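PDB 4S1P: SGNH hydrolase-type esterase domain-containing protein from Slackia heliotrinireducens DSM 20476, which is a putative hydrolase of the SGNH (GDSL-like) family, probably acting as an esterase on a substrate not yet identified. Local coordinates for residues A[145-148]-A[149-152]. Residues are numbered along the deposited sequence; the frame is centred on the assembly and turned at random.
Sequences LADV and AAPF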
loop_
_atom_site.group_PDB
_atom_site.type_symbol
_atom_site.label_atom_id
_atom_site.label_comp_id
_atom_site.label_asym_id
_atom_site.label_seq_id
_atom_site.Cartn_x
_atom_site.Cartn_y
_atom_site.Cartn_z
ATOM N N LEU A 145 4.336 6.961 -6.582
ATOM C CA LEU A 145 4.730 5.621 -6.145
ATOM C C LEU A 145 5.702 5.713 -4.997
ATOM O O LEU A 145 6.801 6.258 -5.158
ATOM C CB LEU A 145 5.368 4.818 -7.277
ATOM C CG LEU A 145 5.837 3.421 -6.881
ATOM C CD1 LEU A 145 4.705 2.539 -6.375
ATOM C CD2 LEU A 145 6.521 2.734 -8.053
ATOM N N ALA A 146 5.308 5.146 -3.861
ATOM C CA ALA A 146 6.230 4.913 -2.748
ATOM C C ALA A 146 6.766 3.493 -2.926
ATOM O O ALA A 146 6.057 2.537 -2.608
ATOM C CB ALA A 146 5.493 5.094 -1.435
ATOM N N ASP A 147 7.969 3.374 -3.514
ATOM C CA ASP A 147 8.517 2.098 -3.919
ATOM C C ASP A 147 9.266 1.501 -2.754
ATOM O O ASP A 147 10.455 1.719 -2.599
ATOM C CB ASP A 147 9.406 2.311 -5.136
ATOM C CG ASP A 147 9.974 1.029 -5.726
ATOM O OD1 ASP A 147 9.837 -0.034 -5.092
ATOM O OD2 ASP A 147 10.579 1.078 -6.824
ATOM N N VAL A 148 8.573 0.715 -1.937
ATOM C CA VAL A 148 9.233 0.116 -0.791
ATOM C C VAL A 148 10.023 -1.137 -1.206
ATOM O O VAL A 148 10.966 -1.541 -0.526
ATOM C CB VAL A 148 8.243 -0.129 0.370
ATOM C CG1 VAL A 148 8.986 -0.605 1.619
ATOM C CG2 VAL A 148 7.450 1.148 0.687
ATOM N N ALA A 149 9.661 -1.765 -2.318
ATOM C CA ALA A 149 10.404 -2.927 -2.774
ATOM C C ALA A 149 11.864 -2.605 -3.017
ATOM O O ALA A 149 12.731 -3.446 -2.762
ATOM C CB ALA A 149 9.791 -3.508 -4.025
ATOM N N ALA A 150 12.151 -1.448 -3.583
ATOM C CA ALA A 150 13.548 -1.114 -3.922
ATOM C C ALA A 150 14.480 -1.177 -2.690
ATOM O O ALA A 150 15.465 -1.931 -2.723
ATOM C CB ALA A 150 13.627 0.234 -4.642
ATOM N N PRO A 151 14.147 -0.456 -1.604
ATOM C CA PRO A 151 15.042 -0.574 -0.451
ATOM C C PRO A 151 14.969 -1.914 0.256
ATOM O O PRO A 151 15.935 -2.316 0.910
ATOM C CB PRO A 151 14.632 0.586 0.443
ATOM C CG PRO A 151 13.213 0.951 0.019
ATOM C CD PRO A 151 13.211 0.686 -1.475
ATOM N N PHE A 152 13.860 -2.636 0.126
ATOM C CA PHE A 152 13.846 -4.027 0.598
ATOM C C PHE A 152 14.910 -4.855 -0.118
ATOM O O PHE A 152 15.598 -5.623 0.513
ATOM C CB PHE A 152 12.461 -4.711 0.417
ATOM C CG PHE A 152 11.652 -4.762 1.673
ATOM C CD1 PHE A 152 11.268 -3.599 2.329
ATOM C CD2 PHE A 152 11.272 -5.994 2.218
ATOM C CE1 PHE A 152 10.514 -3.653 3.479
ATOM C CE2 PHE A 152 10.496 -6.039 3.374
ATOM C CZ PHE A 152 10.127 -4.880 3.985
#
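D147 caps the start of helix 149-154 through A150. Its carboxylate OD1 accepts from the backbone N of A150 at 3.1 Å, with an N-H...O angle of 151°. The donor comes from above the carboxylate plane, 53° out of it. CG lies anti to the backbone N (chi1 -176°), and this brings the carboxylate forward over the start of the helix. OD1 also lies 3.3 Å from the backbone N of A149. The helix N-terminus would probably favour the negative charge here. The methyl group of A150 packs alongside the carboxylate, with CB 3.8 Å from D147 OD2.

The second bond is between backbone atoms. F152 N donates to V148 O at 3.2 Å, an i to i+4 bond that closes the first helical turn. P151, which has no N-H to give, fits in this turn. Its CD lies 3.2 Å from D147 O, and V148 O is about as close, so the ring is tucked against both carbonyl oxygens.

Apolar contact joins V148 and F152. The two side chains project together from the same side of the turn. CG1 of V148 meets the ring of F152 at CD1, 3.8 Å away, and also touches CE1. Both residues are buried.

The eight residues form a strand-to-helix junction at the end of strand 144-147, an edge of the parallel sheet in this alpha/beta fold. A146 and V148 continue the backbone pairing with strand 100-105, and V148 packs on Y104. F152 stacks with W107 and meets Y161 edge-to-face. On helix 170-184, A146 rests against L180 and T183, while P151 touches L175 and V179.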